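Local coordinates for protein translation initiation factor eIF2B, subunit delta (Archaeoglobus fulgidus, PDB 1T5O) that probably catalyses the interconversion of 5-methylthioribose 1-phosphate and 5-methylthioribulose 1-phosphate, a step of methionine biosynthesis, at residues Gln17-Leu20 with Pro21-Glu25; Leu191-Gly194 with Ser195-Cys199; Thr210-Thr213 with Asp214-Gly218; Arg284-Glu287 with Glu288-Cys292. One frame throughout, in Å; residues are numbered along the deposited sequence.

Contact 1: Gln17-Leu20 with Pro21-Glu25; sequences QTKL and PEKLE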
loop_
_atom_site.group_PDB
_atom_site.type_symbol
_atom_site.label_atom_id
_atom_site.label_comp_id
_atom_site.label_asym_id
_atom_site.label_seq_id
_atom_site.Cartn_x
_atom_site.Cartn_y
_atom_site.Cartn_z
ATOM N N GLN A 17 8.246 -7.369 -19.716
ATOM C CA GLN A 17 7.604 -6.587 -18.667
ATOM C C GLN A 17 8.501 -6.193 -17.501
ATOM O O GLN A 17 8.266 -5.180 -16.862
ATOM C CB GLN A 17 6.335 -7.306 -18.180
ATOM C CG GLN A 17 5.189 -7.187 -19.182
ATOM C CD GLN A 17 3.939 -7.935 -18.758
ATOM O OE1 GLN A 17 3.417 -7.715 -17.666
ATOM N NE2 GLN A 17 3.448 -8.820 -19.623
ATOM N N THR A 18 9.544 -6.962 -17.239
ATOM C CA THR A 18 10.453 -6.612 -16.154
ATOM C C THR A 18 11.166 -5.281 -16.446
ATOM O O THR A 18 11.726 -4.669 -15.543
ATOM C CB THR A 18 11.528 -7.700 -15.944
ATOM O OG1 THR A 18 12.513 -7.598 -16.981
ATOM C CG2 THR A 18 10.893 -9.088 -15.983
ATOM N N LYS A 19 11.121 -4.831 -17.699
ATOM C CA LYS A 19 11.771 -3.584 -18.111
ATOM C C LYS A 19 10.873 -2.368 -17.958
ATOM O O LYS A 19 11.332 -1.216 -17.992
ATOM C CB LYS A 19 12.202 -3.693 -19.574
ATOM C CG LYS A 19 13.689 -3.594 -19.802
ATOM C CD LYS A 19 14.404 -4.791 -19.217
ATOM C CE LYS A 19 15.907 -4.661 -19.409
ATOM N NZ LYS A 19 16.448 -5.705 -20.334
ATOM N N LEU A 20 9.581 -2.626 -17.820
ATOM C CA LEU A 20 8.595 -1.561 -17.654
ATOM C C LEU A 20 8.718 -0.999 -16.250
ATOM O O LEU A 20 9.128 -1.709 -15.341
ATOM C CB LEU A 20 7.185 -2.135 -17.847
ATOM C CG LEU A 20 6.442 -2.032 -19.191
ATOM C CD1 LEU A 20 7.332 -1.562 -20.304
ATOM C CD2 LEU A 20 5.779 -3.380 -19.492
ATOM N N PRO A 21 8.330 0.272 -16.044
ATOM C CA PRO A 21 7.790 1.211 -17.036
ATOM C C PRO A 21 8.835 2.052 -17.793
ATOM O O PRO A 21 8.501 2.770 -18.739
ATOM C CB PRO A 21 6.854 2.088 -16.193
ATOM C CG PRO A 21 7.568 2.164 -14.877
ATOM C CD PRO A 21 8.028 0.730 -14.671
ATOM N N GLU A 22 10.089 1.968 -17.368
ATOM C CA GLU A 22 11.155 2.755 -17.981
ATOM C C GLU A 22 11.420 2.499 -19.458
ATOM O O GLU A 22 11.689 3.437 -20.208
ATOM C CB GLU A 22 12.459 2.565 -17.203
ATOM C CG GLU A 22 13.717 2.896 -18.004
ATOM C CD GLU A 22 14.944 2.990 -17.139
ATOM O OE1 GLU A 22 15.276 2.004 -16.438
ATOM O OE2 GLU A 22 15.574 4.068 -17.161
ATOM N N LYS A 23 11.348 1.242 -19.883
ATOM C CA LYS A 23 11.614 0.936 -21.282
ATOM C C LYS A 23 10.737 -0.155 -21.850
ATOM O O LYS A 23 10.425 -1.138 -21.172
ATOM C CB LYS A 23 13.079 0.514 -21.466
ATOM C CG LYS A 23 14.106 1.512 -20.938
ATOM C CD LYS A 23 15.518 1.328 -21.549
ATOM C CE LYS A 23 15.972 -0.147 -21.604
ATOM N NZ LYS A 23 15.371 -0.930 -22.742
ATOM N N LEU A 24 10.332 0.029 -23.100
ATOM C CA LEU A 24 9.546 -0.978 -23.804
ATOM C C LEU A 24 10.596 -1.762 -24.579
ATOM O O LEU A 24 11.254 -1.217 -25.468
ATOM C CB LEU A 24 8.557 -0.334 -24.771
ATOM C CG LEU A 24 7.836 -1.293 -25.732
ATOM C CD1 LEU A 24 7.227 -2.471 -24.967
ATOM C CD2 LEU A 24 6.761 -0.521 -26.484
ATOM N N GLU A 25 10.769 -3.026 -24.209
ATOM C CA GLU A 25 11.739 -3.900 -24.834
ATOM C C GLU A 25 11.113 -5.205 -25.288
ATOM O O GLU A 25 10.491 -5.904 -24.487
ATOM C CB GLU A 25 12.844 -4.257 -23.847
ATOM C CG GLU A 25 14.045 -3.376 -23.868
ATOM C CD GLU A 25 15.230 -4.063 -23.215
ATOM O OE1 GLU A 25 15.526 -5.217 -23.603
ATOM O OE2 GLU A 25 15.865 -3.462 -22.325
HETATM O O HOH W 1 14.069 -0.436 -17.448
#
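A salt-bridge network of Lys-19, Lys-23 and Glu-25 closes this local turn in the loop between strand 12-15 and strand 26-29, where a short 3-10 segment gives way to a cis-proline bend. The carboxylate oxygen Glu-25 OE2 is shared by two ammonium groups. Lys-23 NZ stands 2.6 Å from Glu-25 OE2, on its anti side and 22° out of the carboxylate plane, whereas the bond from Lys-19 NZ to the same OE2 is weak at 3.1 Å. The chain of Lys-19 bends at chi2 (67°) and again at chi4, which wraps it around Glu-25 OE2 and brings Lys-19 CG to 3.3 Å from that oxygen. The two ammonium nitrogens, NZ of Lys-19 and NZ of Lys-23, remain 5.5 Å apart, and the shared carboxylate probably offsets their like charges. The backbone is also tied, by Lys-23 N to Lys-19 O at 3.1 Å, and a water donates to both Lys-19 O and Glu-22 OE1. The cis peptide between Leu-20 and Pro-21 turns the chain sharply, and Leu-20 CD1 lies 3.2 Å from Lys-23 O. Leu-20 also rests on Leu-197 and Trp-200 of helix 193-204, while Pro-21 packs on Ala-298 of the second subunit; the turn thus lies over that helix at the subunit interface, with Glu-25 backbone-bonded to Asp-16.

Contact 2: Leu191-Gly194 with Ser195-Cys199; sequences LNQG and SRLTC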
loop_
_atom_site.group_PDB
_atom_site.type_symbol
_atom_site.label_atom_id
_atom_site.label_comp_id
_atom_site.label_asym_id
_atom_site.label_seq_id
_atom_site.Cartn_x
_atom_site.Cartn_y
_atom_site.Cartn_z
ATOM N N LEU A 191 4.126 -5.658 -5.228
ATOM C CA LEU A 191 4.868 -5.744 -6.487
ATOM C C LEU A 191 4.622 -4.601 -7.452
ATOM O O LEU A 191 5.259 -4.537 -8.503
ATOM C CB LEU A 191 4.564 -7.076 -7.191
ATOM C CG LEU A 191 5.718 -8.084 -7.269
ATOM C CD1 LEU A 191 6.554 -8.040 -5.997
ATOM C CD2 LEU A 191 5.167 -9.492 -7.520
ATOM N N ASN A 192 3.691 -3.714 -7.103
ATOM C CA ASN A 192 3.360 -2.534 -7.909
ATOM C C ASN A 192 2.953 -2.747 -9.360
ATOM O O ASN A 192 3.391 -2.002 -10.263
ATOM C CB ASN A 192 4.517 -1.537 -7.892
ATOM C CG ASN A 192 4.652 -0.845 -6.564
ATOM O OD1 ASN A 192 5.027 -1.469 -5.551
ATOM N ND2 ASN A 192 4.326 0.445 -6.540
ATOM N N GLN A 193 2.107 -3.733 -9.599
ATOM C CA GLN A 193 1.651 -3.966 -10.964
ATOM C C GLN A 193 0.840 -2.776 -11.481
ATOM O O GLN A 193 0.820 -2.509 -12.685
ATOM C CB GLN A 193 0.808 -5.239 -11.025
ATOM C CG GLN A 193 1.639 -6.494 -10.736
ATOM C CD GLN A 193 1.497 -6.992 -9.288
ATOM O OE1 GLN A 193 1.202 -6.216 -8.354
ATOM N NE2 GLN A 193 1.706 -8.291 -9.102
ATOM N N GLY A 194 0.160 -2.085 -10.567
ATOM C CA GLY A 194 -0.653 -0.936 -10.937
ATOM C C GLY A 194 0.158 0.253 -11.426
ATOM O O GLY A 194 -0.173 0.872 -12.448
ATOM N N SER A 195 1.236 0.583 -10.728
ATOM C CA SER A 195 2.039 1.733 -11.150
ATOM C C SER A 195 2.998 1.379 -12.291
ATOM O O SER A 195 3.190 2.170 -13.219
ATOM C CB SER A 195 2.830 2.291 -9.963
ATOM O OG SER A 195 3.695 1.297 -9.446
ATOM N N ARG A 196 3.581 0.191 -12.222
ATOM C CA ARG A 196 4.518 -0.273 -13.229
ATOM C C ARG A 196 3.899 -0.653 -14.575
ATOM O O ARG A 196 4.376 -0.242 -15.625
ATOM C CB ARG A 196 5.289 -1.491 -12.710
ATOM C CG ARG A 196 6.211 -1.187 -11.555
ATOM C CD ARG A 196 7.401 -2.120 -11.568
ATOM N NE ARG A 196 6.933 -3.455 -11.803
ATOM C CZ ARG A 196 7.294 -4.236 -12.815
ATOM N NH1 ARG A 196 8.176 -3.848 -13.735
ATOM N NH2 ARG A 196 6.695 -5.399 -12.932
ATOM N N LEU A 197 2.816 -1.412 -14.526
ATOM C CA LEU A 197 2.189 -1.925 -15.730
ATOM C C LEU A 197 0.916 -1.214 -16.185
ATOM O O LEU A 197 0.819 -0.796 -17.330
ATOM C CB LEU A 197 1.937 -3.426 -15.529
ATOM C CG LEU A 197 3.166 -4.198 -14.983
ATOM C CD1 LEU A 197 2.866 -5.701 -14.807
ATOM C CD2 LEU A 197 4.352 -4.046 -15.952
ATOM N N THR A 198 -0.053 -1.062 -15.291
ATOM C CA THR A 198 -1.296 -0.428 -15.688
ATOM C C THR A 198 -1.119 1.014 -16.137
ATOM O O THR A 198 -1.681 1.416 -17.162
ATOM C CB THR A 198 -2.321 -0.504 -14.546
ATOM O OG1 THR A 198 -2.692 -1.871 -14.385
ATOM C CG2 THR A 198 -3.548 0.331 -14.838
ATOM N N CYS A 199 -0.348 1.797 -15.388
ATOM C CA CYS A 199 -0.157 3.176 -15.784
ATOM C C CYS A 199 0.580 3.248 -17.140
ATOM O O CYS A 199 0.311 4.128 -17.951
ATOM C CB CYS A 199 0.598 3.958 -14.704
ATOM S SG CYS A 199 -0.383 4.312 -13.187
HETATM O O HOH W 2 4.777 -5.395 -11.078
#
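Asn-192 and Ser-195 meet on the packed side of the first turn of helix 193-204, the helix that links strands 182-186 and 208-212 in a beta-alpha-beta unit. Asn-192 ND2 donates to Ser-195 OG at 3.1 Å, with the hydroxyl only 4° out of the amide plane. Further bonds fix both groups: Asn-192 ND2 also donates to Glu-187 OE1 and its OD1 accepts from Arg-189, while Ser-195 OG bonds to Ile-297 O of the second subunit. Within the helix, Gln-193 O grips two donors, Leu-197 N at 2.9 Å and Thr-198 N at 3.1 Å, as the turn widens to pi type.

The looser side belongs to Arg-196, where a water links the guanidinium to the Leu-191 carbonyl. Arg-196 CG lies anti to the carbonyl carbon (chi1 -67°), 3.2 Å from Asn-192 O, and the bend at chi3 turns the guanidinium toward Leu-191 O. The water, in the guanidinium plane, accepts from Arg-196 NH2 at 2.7 Å; NH1 makes weak hydrogen bonds to Leu-20 O and Gln-17 O. The buried amide and hydroxyl, satisfied by Glu-187, Arg-189 and the second subunit, thus tie the start of the helix carrying Gln-193, a predicted substrate-binding residue, to the interface.

Contact 3: Thr210-Thr213 with Asp214-Gly218; sequences TLIT and DSMVG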
loop_
_atom_site.group_PDB
_atom_site.type_symbol
_atom_site.label_atom_id
_atom_site.label_comp_id
_atom_site.label_asym_id
_atom_site.label_seq_id
_atom_site.Cartn_x
_atom_site.Cartn_y
_atom_site.Cartn_z
ATOM N N THR A 210 -4.662 8.311 -13.336
ATOM C CA THR A 210 -4.091 8.956 -12.160
ATOM C C THR A 210 -3.717 7.812 -11.198
ATOM O O THR A 210 -4.517 6.904 -10.952
ATOM C CB THR A 210 -5.108 9.914 -11.498
ATOM O OG1 THR A 210 -5.529 10.870 -12.469
ATOM C CG2 THR A 210 -4.478 10.663 -10.322
ATOM N N LEU A 211 -2.498 7.883 -10.679
ATOM C CA LEU A 211 -1.894 6.881 -9.788
ATOM C C LEU A 211 -2.101 7.269 -8.339
ATOM O O LEU A 211 -1.854 8.415 -7.958
ATOM C CB LEU A 211 -0.385 6.834 -10.050
ATOM C CG LEU A 211 0.506 5.586 -9.919
ATOM C CD1 LEU A 211 1.864 6.008 -9.478
ATOM C CD2 LEU A 211 -0.064 4.556 -8.990
ATOM N N ILE A 212 -2.546 6.311 -7.528
ATOM C CA ILE A 212 -2.767 6.550 -6.090
ATOM C C ILE A 212 -2.279 5.334 -5.369
ATOM O O ILE A 212 -2.041 4.302 -5.996
ATOM C CB ILE A 212 -4.271 6.686 -5.710
ATOM C CG1 ILE A 212 -5.067 5.413 -6.093
ATOM C CG2 ILE A 212 -4.864 7.881 -6.383
ATOM C CD1 ILE A 212 -6.515 5.427 -5.534
ATOM N N THR A 213 -2.099 5.458 -4.057
ATOM C CA THR A 213 -1.690 4.319 -3.262
ATOM C C THR A 213 -2.974 3.459 -3.084
ATOM O O THR A 213 -4.098 3.949 -3.299
ATOM C CB THR A 213 -1.150 4.831 -1.898
ATOM O OG1 THR A 213 -0.449 3.791 -1.240
ATOM C CG2 THR A 213 -2.255 5.282 -1.034
ATOM N N ASP A 214 -2.828 2.193 -2.706
ATOM C CA ASP A 214 -4.007 1.331 -2.493
ATOM C C ASP A 214 -4.892 1.852 -1.365
ATOM O O ASP A 214 -6.131 1.801 -1.441
ATOM C CB ASP A 214 -3.569 -0.117 -2.158
ATOM C CG ASP A 214 -2.582 -0.658 -3.160
ATOM O OD1 ASP A 214 -2.767 -0.364 -4.353
ATOM O OD2 ASP A 214 -1.638 -1.377 -2.761
ATOM N N SER A 215 -4.244 2.368 -0.329
ATOM C CA SER A 215 -4.932 2.899 0.831
ATOM C C SER A 215 -5.772 4.139 0.499
ATOM O O SER A 215 -6.676 4.507 1.271
ATOM C CB SER A 215 -3.913 3.274 1.915
ATOM O OG SER A 215 -3.222 4.462 1.520
ATOM N N MET A 216 -5.478 4.798 -0.624
ATOM C CA MET A 216 -6.230 6.003 -1.002
ATOM C C MET A 216 -7.586 5.676 -1.594
ATOM O O MET A 216 -8.336 6.578 -1.956
ATOM C CB MET A 216 -5.436 6.865 -2.007
ATOM C CG MET A 216 -4.362 7.719 -1.361
ATOM S SD MET A 216 -3.104 8.263 -2.549
ATOM C CE MET A 216 -1.780 8.736 -1.463
ATOM N N VAL A 217 -7.917 4.398 -1.707
ATOM C CA VAL A 217 -9.215 4.035 -2.245
ATOM C C VAL A 217 -10.311 4.666 -1.374
ATOM O O VAL A 217 -11.359 5.031 -1.872
ATOM C CB VAL A 217 -9.414 2.490 -2.266
ATOM C CG1 VAL A 217 -10.786 2.145 -2.852
ATOM C CG2 VAL A 217 -8.321 1.857 -3.140
ATOM N N GLY A 218 -10.069 4.771 -0.070
ATOM C CA GLY A 218 -11.067 5.371 0.807
ATOM C C GLY A 218 -11.345 6.842 0.525
ATOM O O GLY A 218 -12.497 7.237 0.320
HETATM O O HOH W 3 -1.394 2.006 0.411
#
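Met-216 lays its side chain across Thr-213 at about a right angle, its sulfur near both the threonine backbone and Ile-212. With CG of Met-216 anti to the carbonyl carbon (chi1 -80°) and the chain extended beyond it, the thioether runs back toward the end of strand 208-212. There SD accepts a weak but fairly straight hydrogen bond from Thr-213 N, 3.3 Å long with an angle of 167°. On the strand side, Ile-212 CB touches Met-216 SD at 3.7 Å as the two side chains slide past each other in opposite directions.

The backbone turns here from strand to helix 217-222, and Met-216 N donates to Thr-213 O at 3.1 Å. Strand 208-212 is an outermost strand of the chain's main sheet, and Thr-210 and Leu-211 pair in parallel with a strand of the second subunit, so the sheet continues across the interface. A water bridges the turn, 2.6 Å from Thr-213 OG1 and accepting from Ser-215 N. Thr-213 OG1 also bonds to Glu-187, and the carboxylate of Asp-214 receives the backbone N-H groups of Thr-188 and Arg-189. Replacing Met-216 by alanine would probably leave Thr-213 N without its sulfur acceptor and open a gap beside Ile-212. Ser-215 O accepts from Thr-249 of the second subunit, and Met-216 packs on Tyr-305 of that chain. The chemistry is thus mixed: a thioether serves as apolar filler and weak acceptor, while N-H groups held by a carboxylate, a hydroxyl-carboxylate bond and a bridging water satisfy polar atoms of this buried turn.

Contact 4: Arg284-Glu287 with Glu288-Cys292; sequences RPRE and ELIFC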
loop_
_atom_site.group_PDB
_atom_site.type_symbol
_atom_site.label_atom_id
_atom_site.label_comp_id
_atom_site.label_asym_id
_atom_site.label_seq_id
_atom_site.Cartn_x
_atom_site.Cartn_y
_atom_site.Cartn_z
ATOM N N ARG A 284 3.556 -15.225 -0.660
ATOM C CA ARG A 284 4.608 -14.793 -1.582
ATOM C C ARG A 284 5.839 -14.468 -0.739
ATOM O O ARG A 284 5.731 -14.272 0.473
ATOM C CB ARG A 284 4.165 -13.563 -2.388
ATOM C CG ARG A 284 3.079 -13.870 -3.449
ATOM C CD ARG A 284 3.524 -14.912 -4.488
ATOM N NE ARG A 284 2.472 -15.258 -5.459
ATOM C CZ ARG A 284 1.828 -16.434 -5.520
ATOM N NH1 ARG A 284 2.113 -17.412 -4.664
ATOM N NH2 ARG A 284 0.898 -16.639 -6.445
ATOM N N PRO A 285 7.025 -14.403 -1.365
ATOM C CA PRO A 285 8.289 -14.114 -0.668
ATOM C C PRO A 285 8.237 -12.929 0.300
ATOM O O PRO A 285 7.813 -11.842 -0.066
ATOM C CB PRO A 285 9.264 -13.855 -1.818
ATOM C CG PRO A 285 8.729 -14.765 -2.908
ATOM C CD PRO A 285 7.238 -14.477 -2.826
ATOM N N ARG A 286 8.688 -13.145 1.525
ATOM C CA ARG A 286 8.690 -12.092 2.529
ATOM C C ARG A 286 9.562 -10.893 2.132
ATOM O O ARG A 286 9.347 -9.772 2.615
ATOM C CB ARG A 286 9.143 -12.660 3.885
ATOM C CG ARG A 286 10.555 -13.264 3.903
ATOM C CD ARG A 286 10.870 -13.869 5.261
ATOM N NE ARG A 286 10.974 -12.872 6.331
ATOM C CZ ARG A 286 12.071 -12.166 6.594
ATOM N NH1 ARG A 286 13.169 -12.338 5.864
ATOM N NH2 ARG A 286 12.085 -11.311 7.609
ATOM N N GLU A 287 10.521 -11.091 1.235
ATOM C CA GLU A 287 11.387 -9.958 0.894
ATOM C C GLU A 287 10.674 -8.857 0.111
ATOM O O GLU A 287 11.164 -7.737 0.036
ATOM C CB GLU A 287 12.649 -10.416 0.145
ATOM C CG GLU A 287 12.510 -10.676 -1.349
ATOM C CD GLU A 287 13.847 -10.503 -2.085
ATOM O OE1 GLU A 287 14.151 -11.317 -2.999
ATOM O OE2 GLU A 287 14.593 -9.544 -1.758
ATOM N N GLU A 288 9.509 -9.175 -0.454
ATOM C CA GLU A 288 8.740 -8.200 -1.208
ATOM C C GLU A 288 8.262 -7.068 -0.302
ATOM O O GLU A 288 7.860 -6.016 -0.795
ATOM C CB GLU A 288 7.534 -8.887 -1.895
ATOM C CG GLU A 288 7.935 -9.919 -2.955
ATOM C CD GLU A 288 6.738 -10.599 -3.627
ATOM O OE1 GLU A 288 5.575 -10.419 -3.177
ATOM O OE2 GLU A 288 6.969 -11.319 -4.620
ATOM N N LEU A 289 8.294 -7.281 1.015
ATOM C CA LEU A 289 7.885 -6.238 1.974
ATOM C C LEU A 289 9.073 -5.613 2.716
ATOM O O LEU A 289 8.923 -4.605 3.406
ATOM C CB LEU A 289 6.964 -6.817 3.048
ATOM C CG LEU A 289 5.459 -7.045 2.836
ATOM C CD1 LEU A 289 4.740 -5.726 2.864
ATOM C CD2 LEU A 289 5.221 -7.774 1.545
ATOM N N ILE A 290 10.244 -6.224 2.579
ATOM C CA ILE A 290 11.433 -5.799 3.311
ATOM C C ILE A 290 12.351 -4.862 2.524
ATOM O O ILE A 290 13.021 -4.010 3.090
ATOM C CB ILE A 290 12.205 -7.078 3.817
ATOM C CG1 ILE A 290 11.326 -7.800 4.855
ATOM C CG2 ILE A 290 13.558 -6.703 4.466
ATOM C CD1 ILE A 290 11.861 -9.144 5.338
ATOM N N PHE A 291 12.350 -5.021 1.211
ATOM C CA PHE A 291 13.167 -4.217 0.327
ATOM C C PHE A 291 12.285 -3.645 -0.770
ATOM O O PHE A 291 11.272 -4.246 -1.138
ATOM C CB PHE A 291 14.237 -5.101 -0.324
ATOM C CG PHE A 291 15.445 -5.321 0.525
ATOM C CD1 PHE A 291 16.456 -4.365 0.572
ATOM C CD2 PHE A 291 15.569 -6.472 1.298
ATOM C CE1 PHE A 291 17.576 -4.553 1.383
ATOM C CE2 PHE A 291 16.688 -6.670 2.119
ATOM C CZ PHE A 291 17.689 -5.708 2.157
ATOM N N CYS A 292 12.665 -2.477 -1.275
ATOM C CA CYS A 292 11.951 -1.855 -2.389
ATOM C C CYS A 292 13.052 -1.331 -3.286
ATOM O O CYS A 292 13.673 -0.304 -2.995
ATOM C CB CYS A 292 11.061 -0.709 -1.947
ATOM S SG CYS A 292 9.759 -0.502 -3.168
#
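Ile-290 CD1 sits over one face of the Arg-286 guanidinium, displaced toward its rim, with CD1 3.3 Å from Arg-286 CZ. The two side chains reach this overlap differently. Arg-286 starts with CG between the backbone N and the carbonyl carbon (chi1 60°) and folds at chi3 (-67°), which brings the guanidinium round toward Ile-290; Ile-290, with CG1 anti to its carbonyl carbon, points CD1 at that face. Arg-286 NH2 also bonds to Val-302 O and Leu-300 O, which hold the plane in place.

The backbone forms the short helix 287-290 leading into strand 291-292, and Glu-287 O accepts from both Ile-290 N and Phe-291 N. Cys-292, at the strand end, is disulfide-bonded to Cys-292 of the second subunit.

Glu-288 extends back over Arg-284 and Pro-285, the carboxylate splitting its contacts: OE1 lies 3.5 Å from Arg-284 CB, and OE2 lies 3.6 Å from Pro-285 CD. Glu-288 OE1 accepts from Asn-306 ND2, and Glu-288 N donates to Pro-285 O at 3.2 Å. Cutting Glu-288 back to an alanine would probably leave Asn-306 ND2 without this acceptor and remove the contact on Pro-285 CD. Arg-284, bent at chi2, leads its own guanidinium away to Glu-282.

Overall arrangement
Contact 2 touches each of the other three. Arg-196 NH1 lies 2.8 Å from Leu-20 O of contact 1, Cys-199 SG lies 3.6 Å from Leu-211 CG of contact 3, and Leu-191 CD1 lies 3.5 Å from Glu-288 CD of contact 4. Contacts 1 and 3 are about 23 Å apart between centres and do not meet; contact 4 is about 21 Å from either. The predicted substrate site runs beside this group: the side chain of Gln-193 in contact 2 is about 4 Å, and that of Arg-284 in contact 4 about 5 Å, from that of Lys-244. Arg-45, also predicted to bind substrate, has its side chain about 3 Å from that of Leu-197 in contact 2 and about 7 Å from that of Leu-20 in contact 1. All four contacts also touch the second subunit.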